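Hypothetical protein (Geobacillus stearothermophilus, PDB 1SFS) is of unknown function but probably adopts a glycoside hydrolase-like fold and may be a bacterial lysozyme. Local coordinates at residues 28-33 with 215-220; 53-58 with 227-232; 60-63 with 67-70; 111-116 with 148-153; 199-204 with 210-215. All coordinates share one frame; numbering follows the deposited sequence. Where two conformers were deposited one is given.

Contact 1: 28-33 with 215-220; sequences GIWGVD and WQYGRD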
# COMPACT_ATOMS: atom_id res chain seq x y z
N GLY A 28 1.44 17.25 0.05
CA GLY A 28 0.87 15.86 0.14
C GLY A 28 -0.63 15.85 -0.03
O GLY A 28 -1.37 16.71 0.44
N ILE A 29 -1.18 14.88 -0.72
CA ILE A 29 -2.61 14.53 -0.89
C ILE A 29 -2.94 13.65 0.28
O ILE A 29 -2.18 12.76 0.61
CB ILE A 29 -2.67 13.74 -2.23
CG1 ILE A 29 -2.18 14.60 -3.38
CG2 ILE A 29 -4.04 13.20 -2.47
CD1 ILE A 29 -3.18 15.54 -3.88
N TRP A 30 -4.09 13.80 0.90
CA TRP A 30 -4.43 13.08 2.13
C TRP A 30 -5.37 11.94 1.85
O TRP A 30 -6.28 12.05 1.01
CB TRP A 30 -5.08 14.08 3.10
CG TRP A 30 -5.36 13.56 4.49
CD1 TRP A 30 -4.51 13.52 5.56
CD2 TRP A 30 -6.60 13.05 4.94
NE1 TRP A 30 -5.13 12.99 6.64
CE2 TRP A 30 -6.42 12.70 6.31
CE3 TRP A 30 -7.85 12.86 4.32
CZ2 TRP A 30 -7.46 12.17 7.04
CZ3 TRP A 30 -8.88 12.32 5.07
CH2 TRP A 30 -8.67 12.00 6.40
N GLY A 31 -5.17 10.85 2.58
CA GLY A 31 -6.04 9.69 2.48
C GLY A 31 -5.95 8.83 3.70
O GLY A 31 -5.35 9.21 4.70
N VAL A 32 -6.62 7.67 3.61
CA VAL A 32 -6.73 6.79 4.76
C VAL A 32 -6.54 5.34 4.31
O VAL A 32 -6.39 5.08 3.12
CB VAL A 32 -8.11 6.95 5.49
CG1 VAL A 32 -8.24 8.38 6.01
CG2 VAL A 32 -9.26 6.55 4.59
N ASP A 33 -6.54 4.42 5.24
CA ASP A 33 -6.61 3.00 4.92
C ASP A 33 -7.38 2.32 6.07
O ASP A 33 -7.42 2.84 7.20
CB ASP A 33 -5.23 2.37 4.69
CG ASP A 33 -4.34 2.40 5.88
OD1 ASP A 33 -4.55 1.51 6.77
OD2 ASP A 33 -3.45 3.27 5.97
N TRP A 215 2.89 7.76 2.52
CA TRP A 215 3.41 7.81 3.86
C TRP A 215 2.25 7.57 4.84
O TRP A 215 1.32 8.40 4.91
CB TRP A 215 4.02 9.19 4.13
CG TRP A 215 4.54 9.37 5.50
CD1 TRP A 215 5.06 8.45 6.36
CD2 TRP A 215 4.61 10.61 6.23
NE1 TRP A 215 5.43 9.03 7.53
CE2 TRP A 215 5.15 10.36 7.48
CE3 TRP A 215 4.22 11.91 5.90
CZ2 TRP A 215 5.34 11.37 8.43
CZ3 TRP A 215 4.39 12.92 6.84
CH2 TRP A 215 4.94 12.64 8.08
N GLN A 216 2.30 6.51 5.61
CA GLN A 216 1.35 6.27 6.70
C GLN A 216 1.91 7.00 7.92
O GLN A 216 2.82 6.51 8.57
CB GLN A 216 1.15 4.80 6.94
CG GLN A 216 -0.06 4.54 7.85
CD GLN A 216 -0.15 3.07 8.12
OE1 GLN A 216 0.77 2.53 8.77
NE2 GLN A 216 -1.19 2.43 7.61
N TYR A 217 1.37 8.18 8.21
CA TYR A 217 1.90 8.98 9.29
C TYR A 217 1.23 8.75 10.63
O TYR A 217 1.72 9.22 11.66
CB TYR A 217 1.89 10.47 8.91
CG TYR A 217 0.55 11.10 8.87
CD1 TYR A 217 0.01 11.70 9.99
CD2 TYR A 217 -0.21 11.21 7.72
CE1 TYR A 217 -1.23 12.31 9.97
CE2 TYR A 217 -1.44 11.82 7.67
CZ TYR A 217 -1.97 12.39 8.81
OH TYR A 217 -3.19 12.99 8.76
N GLY A 218 0.11 8.01 10.63
CA GLY A 218 -0.53 7.67 11.86
C GLY A 218 -1.37 6.42 11.73
O GLY A 218 -1.92 6.15 10.65
N ARG A 219 -1.50 5.66 12.81
CA ARG A 219 -2.34 4.48 12.86
C ARG A 219 -3.43 4.68 13.89
O ARG A 219 -3.21 5.32 14.95
CB ARG A 219 -1.53 3.20 13.17
CG ARG A 219 -0.61 2.79 12.06
CD ARG A 219 0.15 1.53 12.47
NE ARG A 219 0.98 1.05 11.39
CZ ARG A 219 1.85 0.05 11.56
NH1 ARG A 219 2.08 -0.60 12.70
NH2 ARG A 219 2.54 -0.30 10.49
N ASP A 220 -4.59 4.12 13.59
CA ASP A 220 -5.74 3.88 14.45
C ASP A 220 -6.25 5.16 15.09
O ASP A 220 -6.10 5.48 16.30
CB ASP A 220 -5.38 2.85 15.52
CG ASP A 220 -5.07 1.46 14.98
OD1 ASP A 220 -5.51 1.07 13.89
OD2 ASP A 220 -4.31 0.76 15.70
O HOH W 1 -1.80 -0.44 7.29

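Contact 2: 53-58 with 227-232; sequences PKFWGR and DTNLAD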
# COMPACT_ATOMS: atom_id res chain seq x y z
N PRO A 53 -11.01 11.90 2.10
CA PRO A 53 -9.85 11.13 1.63
C PRO A 53 -9.79 11.15 0.13
O PRO A 53 -10.82 10.95 -0.54
CB PRO A 53 -10.11 9.76 2.22
CG PRO A 53 -11.62 9.66 2.19
CD PRO A 53 -12.11 11.04 2.54
N LYS A 54 -8.61 11.30 -0.45
CA LYS A 54 -8.45 11.21 -1.89
C LYS A 54 -8.17 9.77 -2.33
O LYS A 54 -8.36 9.44 -3.52
CB LYS A 54 -7.39 12.16 -2.40
CG LYS A 54 -7.61 13.59 -1.99
CD LYS A 54 -9.03 14.14 -1.98
CE LYS A 54 -9.21 15.57 -1.47
NZ LYS A 54 -8.81 15.79 0.01
N PHE A 55 -7.75 8.94 -1.40
CA PHE A 55 -7.46 7.55 -1.64
C PHE A 55 -7.74 6.78 -0.37
O PHE A 55 -7.74 7.37 0.72
CB PHE A 55 -6.03 7.31 -2.16
CG PHE A 55 -4.95 7.79 -1.19
CD1 PHE A 55 -4.41 6.91 -0.27
CD2 PHE A 55 -4.52 9.09 -1.20
CE1 PHE A 55 -3.45 7.35 0.62
CE2 PHE A 55 -3.53 9.54 -0.30
CZ PHE A 55 -2.99 8.66 0.60
N TRP A 56 -7.98 5.48 -0.53
CA TRP A 56 -8.36 4.63 0.60
C TRP A 56 -7.68 3.29 0.42
O TRP A 56 -7.99 2.55 -0.53
CB TRP A 56 -9.87 4.53 0.69
CG TRP A 56 -10.38 4.07 2.05
CD1 TRP A 56 -9.99 2.99 2.77
CD2 TRP A 56 -11.39 4.72 2.83
NE1 TRP A 56 -10.67 2.94 3.95
CE2 TRP A 56 -11.53 3.97 4.01
CE3 TRP A 56 -12.16 5.86 2.65
CZ2 TRP A 56 -12.45 4.34 4.99
CZ3 TRP A 56 -13.07 6.22 3.63
CH2 TRP A 56 -13.20 5.46 4.78
N GLY A 57 -6.74 2.96 1.28
CA GLY A 57 -6.05 1.68 1.25
C GLY A 57 -6.97 0.56 1.74
O GLY A 57 -7.57 0.67 2.80
N ARG A 58 -7.04 -0.49 0.95
CA ARG A 58 -7.90 -1.62 1.21
C ARG A 58 -7.23 -2.89 0.74
O ARG A 58 -6.37 -2.90 -0.13
CB ARG A 58 -9.23 -1.45 0.48
CG ARG A 58 -10.13 -0.38 1.07
CD ARG A 58 -10.67 -0.76 2.48
NE ARG A 58 -11.53 -1.92 2.32
CZ ARG A 58 -11.29 -3.15 2.71
NH1 ARG A 58 -10.23 -3.45 3.48
NH2 ARG A 58 -12.12 -4.10 2.34
N ASP A 227 -6.38 4.32 9.51
CA ASP A 227 -5.06 4.94 9.56
C ASP A 227 -5.04 6.12 8.61
O ASP A 227 -5.83 6.20 7.68
CB ASP A 227 -3.98 3.98 9.13
CG ASP A 227 -4.10 2.67 9.88
OD1 ASP A 227 -4.08 1.58 9.23
OD2 ASP A 227 -4.19 2.62 11.12
N THR A 228 -4.11 7.07 8.82
CA THR A 228 -4.01 8.26 8.03
C THR A 228 -2.71 8.32 7.24
O THR A 228 -1.64 8.00 7.73
CB THR A 228 -4.19 9.55 8.86
OG1 THR A 228 -3.22 9.59 9.91
CG2 THR A 228 -5.58 9.60 9.50
N ASN A 229 -2.85 8.79 5.99
CA ASN A 229 -1.76 8.78 5.01
C ASN A 229 -1.68 10.10 4.29
O ASN A 229 -2.67 10.83 4.14
CB ASN A 229 -1.99 7.70 3.96
CG ASN A 229 -2.04 6.32 4.55
OD1 ASN A 229 -1.04 5.73 4.87
ND2 ASN A 229 -3.26 5.78 4.67
N LEU A 230 -0.49 10.37 3.75
CA LEU A 230 -0.23 11.40 2.79
C LEU A 230 0.43 10.79 1.56
O LEU A 230 1.12 9.77 1.68
CB LEU A 230 0.64 12.51 3.34
CG LEU A 230 -0.01 13.39 4.42
CD1 LEU A 230 1.06 14.11 5.22
CD2 LEU A 230 -0.96 14.36 3.77
N ALA A 231 0.27 11.41 0.42
CA ALA A 231 0.86 10.89 -0.83
C ALA A 231 1.42 12.00 -1.68
O ALA A 231 0.95 13.13 -1.67
CB ALA A 231 -0.16 10.12 -1.64
N ASP A 232 2.40 11.62 -2.49
CA ASP A 232 2.83 12.38 -3.63
C ASP A 232 1.75 12.27 -4.71
O ASP A 232 1.22 11.18 -4.95
CB ASP A 232 4.15 11.77 -4.12
CG ASP A 232 4.87 12.52 -5.24
OD1 ASP A 232 4.28 12.61 -6.33
OD2 ASP A 232 5.98 12.97 -5.02

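Contact 3: 60-63 with 67-70; sequences LSEV and SEGL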
# COMPACT_ATOMS: atom_id res chain seq x y z
N LEU A 60 -6.80 -6.76 -0.78
CA LEU A 60 -7.22 -7.57 -1.91
C LEU A 60 -7.91 -8.87 -1.49
O LEU A 60 -8.68 -9.40 -2.32
CB LEU A 60 -6.04 -7.89 -2.79
CG LEU A 60 -5.52 -6.72 -3.63
CD1 LEU A 60 -4.16 -7.05 -4.22
CD2 LEU A 60 -6.46 -6.35 -4.76
N SER A 61 -7.61 -9.37 -0.32
CA SER A 61 -8.19 -10.66 0.11
C SER A 61 -8.40 -10.63 1.62
O SER A 61 -7.90 -9.77 2.38
CB SER A 61 -7.34 -11.80 -0.38
OG SER A 61 -6.08 -11.79 0.24
N GLU A 62 -9.23 -11.57 2.04
CA GLU A 62 -9.65 -11.77 3.42
C GLU A 62 -8.55 -12.48 4.19
O GLU A 62 -8.13 -13.57 3.79
CB GLU A 62 -10.94 -12.59 3.41
CG GLU A 62 -11.59 -12.75 4.77
CD GLU A 62 -12.46 -11.56 5.09
OE1 GLU A 62 -12.91 -11.49 6.29
OE2 GLU A 62 -12.77 -10.74 4.15
N VAL A 63 -8.14 -11.96 5.34
CA VAL A 63 -7.23 -12.64 6.24
C VAL A 63 -7.93 -12.68 7.58
O VAL A 63 -8.18 -11.61 8.17
CB VAL A 63 -5.88 -11.94 6.30
CG1 VAL A 63 -5.02 -12.65 7.37
CG2 VAL A 63 -5.18 -11.92 4.95
N SER A 67 -7.89 -8.69 8.09
CA SER A 67 -8.38 -7.79 7.05
C SER A 67 -9.61 -8.37 6.40
O SER A 67 -9.71 -9.59 6.22
CB SER A 67 -7.32 -7.57 5.96
OG SER A 67 -6.86 -8.79 5.36
N GLU A 68 -10.48 -7.49 5.99
CA GLU A 68 -11.63 -7.80 5.15
C GLU A 68 -11.28 -7.52 3.72
O GLU A 68 -10.77 -6.44 3.38
CB GLU A 68 -12.82 -6.98 5.60
CG GLU A 68 -13.24 -7.28 7.03
CD GLU A 68 -14.49 -6.62 7.51
OE1 GLU A 68 -14.93 -5.59 6.97
OE2 GLU A 68 -15.09 -7.24 8.45
N GLY A 69 -11.53 -8.47 2.83
CA GLY A 69 -11.22 -8.27 1.45
C GLY A 69 -12.14 -7.32 0.72
O GLY A 69 -13.33 -7.18 1.01
N LEU A 70 -11.64 -6.72 -0.34
CA LEU A 70 -12.39 -5.94 -1.28
C LEU A 70 -13.43 -6.76 -2.02
O LEU A 70 -13.25 -7.96 -2.16
CB LEU A 70 -11.43 -5.31 -2.30
CG LEU A 70 -10.72 -4.04 -1.85
CD1 LEU A 70 -9.49 -3.80 -2.75
CD2 LEU A 70 -11.67 -2.84 -1.83
O HOH W 2 -11.30 -9.90 -2.10

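Contact 4: 111-116 with 148-153; sequences HARRLG and TGYRPG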
# COMPACT_ATOMS: atom_id res chain seq x y z
N HIS A 111 -6.29 -11.79 -7.58
CA HIS A 111 -7.32 -11.08 -6.87
C HIS A 111 -7.64 -9.75 -7.57
O HIS A 111 -8.83 -9.39 -7.66
CB HIS A 111 -6.99 -10.83 -5.40
CG HIS A 111 -7.04 -12.09 -4.59
ND1 HIS A 111 -8.25 -12.65 -4.27
CD2 HIS A 111 -6.10 -12.91 -4.09
CE1 HIS A 111 -8.06 -13.76 -3.58
NE2 HIS A 111 -6.75 -13.98 -3.45
N ALA A 112 -6.63 -9.03 -8.02
CA ALA A 112 -6.87 -7.74 -8.67
C ALA A 112 -7.75 -7.94 -9.93
O ALA A 112 -8.65 -7.16 -10.19
CB ALA A 112 -5.55 -7.10 -9.01
N ARG A 113 -7.46 -8.97 -10.70
CA ARG A 113 -8.26 -9.20 -11.92
C ARG A 113 -9.70 -9.53 -11.59
O ARG A 113 -10.62 -9.00 -12.20
CB ARG A 113 -7.60 -10.29 -12.75
CG ARG A 113 -6.29 -9.82 -13.36
CD ARG A 113 -5.54 -10.87 -14.11
NE ARG A 113 -4.45 -10.46 -14.98
CZ ARG A 113 -3.52 -11.28 -15.45
NH1 ARG A 113 -3.54 -12.57 -15.14
NH2 ARG A 113 -2.54 -10.83 -16.24
N ARG A 114 -9.79 -10.47 -10.52
CA ARG A 114 -11.13 -10.91 -10.07
C ARG A 114 -11.96 -9.69 -9.70
O ARG A 114 -13.18 -9.71 -9.97
CB ARG A 114 -11.04 -11.87 -8.92
CG ARG A 114 -12.34 -12.35 -8.28
CD ARG A 114 -11.89 -13.22 -7.06
NE ARG A 114 -12.01 -14.60 -7.49
CZ ARG A 114 -11.68 -15.59 -6.65
NH1 ARG A 114 -11.24 -15.22 -5.45
NH2 ARG A 114 -11.78 -16.86 -6.95
N LEU A 115 -11.35 -8.64 -9.14
CA LEU A 115 -12.00 -7.43 -8.70
C LEU A 115 -12.17 -6.42 -9.80
O LEU A 115 -12.78 -5.37 -9.56
CB LEU A 115 -11.17 -6.86 -7.55
CG LEU A 115 -11.26 -7.62 -6.25
CD1 LEU A 115 -10.14 -7.19 -5.30
CD2 LEU A 115 -12.61 -7.50 -5.56
N GLY A 116 -11.63 -6.63 -10.99
CA GLY A 116 -11.77 -5.68 -12.06
C GLY A 116 -10.86 -4.47 -11.95
O GLY A 116 -11.13 -3.44 -12.56
N THR A 148 2.29 -8.57 -16.29
CA THR A 148 0.87 -8.48 -16.03
C THR A 148 0.24 -7.12 -16.26
O THR A 148 -0.98 -6.99 -16.29
CB THR A 148 0.57 -8.91 -14.58
OG1 THR A 148 0.85 -7.85 -13.67
CG2 THR A 148 1.30 -10.18 -14.23
N GLY A 149 1.12 -6.12 -16.33
CA GLY A 149 0.61 -4.77 -16.42
C GLY A 149 0.37 -4.08 -15.08
O GLY A 149 0.16 -2.87 -15.10
N TYR A 150 0.36 -4.81 -13.96
CA TYR A 150 0.27 -4.16 -12.65
C TYR A 150 1.65 -3.70 -12.23
O TYR A 150 2.68 -4.29 -12.57
CB TYR A 150 -0.31 -5.13 -11.64
CG TYR A 150 -1.76 -5.45 -11.95
CD1 TYR A 150 -2.11 -6.63 -12.55
CD2 TYR A 150 -2.78 -4.55 -11.69
CE1 TYR A 150 -3.42 -6.92 -12.85
CE2 TYR A 150 -4.08 -4.82 -11.98
CZ TYR A 150 -4.41 -6.01 -12.56
OH TYR A 150 -5.72 -6.32 -12.87
N ARG A 151 1.70 -2.61 -11.48
CA ARG A 151 2.93 -2.01 -11.03
C ARG A 151 3.22 -2.43 -9.59
O ARG A 151 2.28 -2.44 -8.77
CB ARG A 151 2.88 -0.50 -11.18
CG ARG A 151 4.22 0.17 -10.97
CD ARG A 151 4.15 1.68 -11.17
NE ARG A 151 5.50 2.23 -10.96
CZ ARG A 151 5.86 3.48 -11.20
NH1 ARG A 151 7.06 3.91 -10.99
NH2 ARG A 151 4.94 4.36 -11.62
N PRO A 152 4.45 -2.74 -9.23
CA PRO A 152 4.75 -3.20 -7.87
C PRO A 152 4.81 -2.07 -6.87
O PRO A 152 5.57 -1.12 -6.99
CB PRO A 152 6.12 -3.87 -8.02
CG PRO A 152 6.73 -3.26 -9.22
CD PRO A 152 5.61 -2.89 -10.14
N GLY A 153 4.04 -2.23 -5.81
CA GLY A 153 4.13 -1.38 -4.63
C GLY A 153 4.68 -2.16 -3.46
O GLY A 153 4.48 -3.39 -3.36

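Contact 5: 199-204 with 210-215; sequences PRYQPA and ANVWVW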
# COMPACT_ATOMS: atom_id res chain seq x y z
N PRO A 199 0.75 16.72 8.87
CA PRO A 199 2.08 17.29 8.79
C PRO A 199 2.55 17.44 7.37
O PRO A 199 1.99 16.87 6.44
CB PRO A 199 2.90 16.22 9.49
CG PRO A 199 2.16 14.93 9.27
CD PRO A 199 0.72 15.33 9.31
N ARG A 200 3.62 18.19 7.20
CA ARG A 200 4.33 18.23 5.94
C ARG A 200 4.73 16.82 5.52
O ARG A 200 5.13 15.97 6.33
CB ARG A 200 5.62 19.07 6.11
CG ARG A 200 6.37 19.29 4.79
CD ARG A 200 7.58 20.22 4.99
NE ARG A 200 8.39 19.72 6.10
CZ ARG A 200 9.38 18.83 5.94
NH1 ARG A 200 10.02 18.42 7.01
NH2 ARG A 200 9.76 18.33 4.78
N TYR A 201 4.65 16.57 4.22
CA TYR A 201 5.06 15.26 3.70
C TYR A 201 6.54 15.01 3.92
O TYR A 201 7.37 15.71 3.36
CB TYR A 201 4.70 15.20 2.22
CG TYR A 201 4.92 13.86 1.56
CD1 TYR A 201 4.00 12.84 1.74
CD2 TYR A 201 6.03 13.57 0.76
CE1 TYR A 201 4.13 11.60 1.17
CE2 TYR A 201 6.16 12.33 0.17
CZ TYR A 201 5.23 11.34 0.39
OH TYR A 201 5.31 10.10 -0.16
N GLN A 202 6.87 14.00 4.71
CA GLN A 202 8.25 13.70 5.10
C GLN A 202 8.43 12.22 5.46
O GLN A 202 8.93 11.90 6.57
CB GLN A 202 8.73 14.63 6.24
CG GLN A 202 7.80 14.66 7.40
CD GLN A 202 7.88 15.78 8.40
OE1 GLN A 202 6.78 16.26 8.64
NE2 GLN A 202 9.03 16.13 8.95
N PRO A 203 8.08 11.29 4.59
CA PRO A 203 8.31 9.87 4.96
C PRO A 203 9.79 9.55 5.07
O PRO A 203 10.63 10.13 4.35
CB PRO A 203 7.74 9.13 3.77
CG PRO A 203 7.81 10.05 2.64
CD PRO A 203 7.54 11.41 3.26
N ALA A 204 10.07 8.57 5.93
CA ALA A 204 11.40 7.91 5.90
C ALA A 204 11.54 7.13 4.59
O ALA A 204 10.59 6.53 4.11
CB ALA A 204 11.52 6.96 7.06
N ALA A 210 14.59 5.41 -4.68
CA ALA A 210 13.25 4.92 -4.48
C ALA A 210 12.23 5.99 -4.86
O ALA A 210 12.49 7.16 -4.86
CB ALA A 210 13.03 4.54 -3.06
N ASN A 211 11.02 5.49 -5.14
CA ASN A 211 9.84 6.31 -5.36
C ASN A 211 8.97 6.21 -4.10
O ASN A 211 8.09 5.35 -4.03
CB ASN A 211 9.06 5.81 -6.57
CG ASN A 211 9.84 5.80 -7.84
OD1 ASN A 211 10.39 6.81 -8.22
ND2 ASN A 211 9.95 4.62 -8.46
N VAL A 212 9.22 7.05 -3.12
CA VAL A 212 8.49 6.98 -1.85
C VAL A 212 7.30 7.93 -1.95
O VAL A 212 7.40 9.14 -1.67
CB VAL A 212 9.37 7.26 -0.62
CG1 VAL A 212 8.54 7.06 0.62
CG2 VAL A 212 10.60 6.40 -0.63
N TRP A 213 6.19 7.42 -2.44
CA TRP A 213 5.04 8.20 -2.84
C TRP A 213 3.87 8.13 -1.91
O TRP A 213 2.87 8.79 -2.14
CB TRP A 213 4.58 7.83 -4.26
CG TRP A 213 5.54 8.21 -5.34
CD1 TRP A 213 6.72 8.88 -5.24
CD2 TRP A 213 5.33 7.88 -6.73
NE1 TRP A 213 7.27 9.00 -6.53
CE2 TRP A 213 6.44 8.39 -7.43
CE3 TRP A 213 4.31 7.20 -7.40
CZ2 TRP A 213 6.55 8.24 -8.81
CZ3 TRP A 213 4.42 7.05 -8.78
CH2 TRP A 213 5.52 7.57 -9.40
N VAL A 214 3.93 7.32 -0.87
CA VAL A 214 2.88 7.24 0.14
C VAL A 214 3.54 7.19 1.50
O VAL A 214 4.61 6.59 1.65
CB VAL A 214 1.94 6.03 -0.04
CG1 VAL A 214 0.56 6.36 0.51
CG2 VAL A 214 1.88 5.53 -1.47
N TRP A 215 2.89 7.76 2.52
CA TRP A 215 3.41 7.81 3.86
C TRP A 215 2.25 7.57 4.84
O TRP A 215 1.32 8.40 4.91
CB TRP A 215 4.02 9.19 4.13
CG TRP A 215 4.54 9.37 5.50
CD1 TRP A 215 5.06 8.45 6.36
CD2 TRP A 215 4.61 10.61 6.23
NE1 TRP A 215 5.43 9.03 7.53
CE2 TRP A 215 5.15 10.36 7.48
CE3 TRP A 215 4.22 11.91 5.90
CZ2 TRP A 215 5.34 11.37 8.43
CZ3 TRP A 215 4.39 12.92 6.84
CH2 TRP A 215 4.94 12.64 8.08

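Contact 1: 28-33 with 215-220
The indole of Trp30 presents its N-H edge to the phenol of Tyr217, the two side chains meeting at about a right angle. Trp30 NE1 donates to Tyr217 OH at 2.9 Å, and the hydroxyl lies in the indole plane while NE1 lies at the edge of the phenol ring. Tyr217 OH has a further partner in Thr193 OG1, so this buried hydroxyl is gripped by two bonds. With its CG between backbone N and carbonyl carbon (chi1 72°), Tyr217 brings the end of the ring up to the indole. A second polar link joins Asp33 and Gln216: NE2 of Gln216 donates to OD2 of Asp33 at 2.9 Å, nearly in its own amide plane and on the syn side of the carboxylate but 25° out of the carboxylate plane. At the other end of the amide, Gln216 OE1 receives NE of Arg219 at 3.0 Å and also bonds to Tyr155 OH, which fixes the amide's rotation. A water accepts from Gln216 NE2 and reaches Asp33 OD1 only weakly. Both links step across strand 227-231, which lies between strands 29-33 and 211-218 in the sheet: Tyr217 and Gly218 both face its Thr228 in a classic beta bulge, and its Asn229 touches Gln216 and bonds Asp33 OD2.

Contact 2: 53-58 with 227-232
Phe55 and Asn229 hold the nearest CA atoms of two strand segments, 55-58 and 227-231, whose axes approach to 8.7 Å at an angle of 124°, too far apart for backbone pairing. The Phe55 side chain therefore carries the contact, meeting both side chains and backbone. Its CG sits between the backbone N and the carbonyl carbon (chi1 60°), a setting that sends the ring straight at the other strand with its far end leading. Phe55 CZ reaches Asn229 CB at 3.6 Å, and this methylene lies at the edge of the ring, near its plane. The carbonyl carbon of Leu230 also lies at that edge. Along the same end, Phe55 CE2 meets the methyl of Ala231, CB, at 3.7 Å, an apolar touch made obliquely to the ring. Asn229 thus offers the phenyl group its aliphatic carbon, while its amide is turned to polar partners, the amide and ring planes standing 41° apart. OD1 accepts from Trp184 NE1 and ND2 is taken by Asp33, so both ends of this buried amide are satisfied. Strand 29-33 lies between the two strands in the sheet, bonded through its backbone to each of them. Packing between strands one removed from each other, through side chains that point into the interior, is consistent with the TIM-barrel-like fold expected of a glycoside hydrolase-like domain.

Contact 3: 60-63 with 67-70
Glu62 swings its carboxylate across the facing chain toward Gly69, whereas Ser67 turns its hydroxyl back to the 60-63 segment near Val63. Both segments belong to the loop between strand 55-59 and helix 72-80, which folds back on itself like a short hairpin. The glutamate owes its reach to a bend: CG stands anti to the backbone N, and the chain then folds at chi2 (85°), bringing OE2 within 2.9 Å of Gly69 N. That N-H points nearly straight at the oxygen but meets it from above the carboxylate plane, 42° out of it. Further along, Val63 and Ser67 form a single antiparallel hydrogen-bonded pair, with Val63 N to Ser67 O at 3.0 Å and Ser67 N to Val63 O at 2.9 Å. Beside this pair, Ser67 OG packs at 3.4 Å from Val63 CB; its stronger polar partner is Asn90 ND2, and any bond to Ser61 O is weak. Gly69 CA lies 3.7 Å from Ser61 C, a close approach of the two backbones. At the other end Leu60 CD2 and Leu70 CD1 are 4.4 Å apart, and a water donates to both Leu60 O, at 2.7 Å, and Leu70 O, at 2.8 Å. The two arms are thus joined by different chemistries along their length: backbone, carboxylate and water bonds do most of the holding, and apolar packing between them adds little.

Contact 4: 111-116 with 148-153
Ala112 and Arg113, in the last turn of helix 98-114, pack on Tyr150 just ahead of strand 151-156, a helix-on-sheet contact consistent with the outer helical layer of a barrel-like glycoside hydrolase fold. The helix closes close by with a Schellman motif, in which Gly116 takes a positive phi of 78° and its N bonds back to Arg113 O at 2.8 Å. The outer end of the Tyr150 ring meets two carbons of the helix. The methyl of Ala112, CB, rests 3.9 Å from Tyr150 CZ, obliquely to the ring, while CG of Arg113 comes to the ring's edge, near its plane, 3.6 Å from Tyr150 OH. Since chi1 of Tyr150 (-68°) places CG anti to the carbonyl carbon, the ring projects at the helix and its hydroxyl passes on to the chain beyond it, where it bonds to Ile117 O. This pins a buried ring at both ends, by its backbone and by its OH. Arg113, which was modelled in two conformers, extends its chain from CG to NE past the phenol toward Thr148, and its guanidinium makes at most a loose touch there. Thr148 has a firmer duty within its own segment: OG1 accepts from Tyr150 N at 3.1 Å, an ST turn, and also bonds to Leu145 O at the end of helix 135-145. Strand 122-126, the neighbour of 151-156 in the sheet, supplies Leu123, which touches both Ala112 and Tyr150, and Val109, one turn earlier in helix 98-114, touches Thr148 and Tyr150 as well.

Contact 5: 199-204 with 210-215
Tyr201 and Trp215 both set CG anti to the backbone N (chi1 -174° and 178°), and the two side chains pass each other in opposite directions, with Tyr201 CE1 3.8 Å from Trp215 CB. The loop before strand 211-218 folds back over that strand, and a CH-pi contact of Pro203 on Trp215 joins the two. Pro203 CA stands 3.8 Å from the centroid of the five-membered ring of Trp215, close to the ring normal, and Pro203 CB touches Trp215 CG at 3.6 Å. The loop backbone continues over the indole: Gln202 C lies above the centre of the ring system, and Arg200 O comes obliquely to Trp215 CZ3 at 3.2 Å. Near the far rim, Pro199 CG meets Trp215 CH2. The indole is held from its polar end too, NE1 donating to Pro188 O. Pro203 is itself wedged, because its CD sits over the centre of the Tyr201 ring while its CG packs on Val212 CG1 at 3.7 Å. Leu230 of strand 227-231 touches both Tyr201 and Trp215, tying the loop to the next strand. The tyrosine hydroxyl, Tyr201 OH, donates to Val212 O at 2.8 Å, from 39° above the carbonyl plane.

How the contacts relate
Contacts 1 and 2 have centres only 5 Å apart and interlock through strand 227-231, since Ile29 O is 2.8 Å from Ala231 N. Contact 5 joins them through Trp215, which it shares with contact 1 (centres about 10 Å apart), and through Leu230 O, 2.8 Å from Trp215 N. Contacts 1 and 2 lie at the closing seam of the sheet, where its first and last strands pair, and contact 5 covers the adjoining strand 211-218. Contact 3 hangs from contact 2 by Arg58 NH2 bonding to Glu68 O, centres about 17 Å apart, and leads to contact 4 by Leu60 and Leu70 packing on Leu115. Contacts 4 and 5, centres about 23 Å apart, touch where Arg151 packs on Asn211 and Trp213.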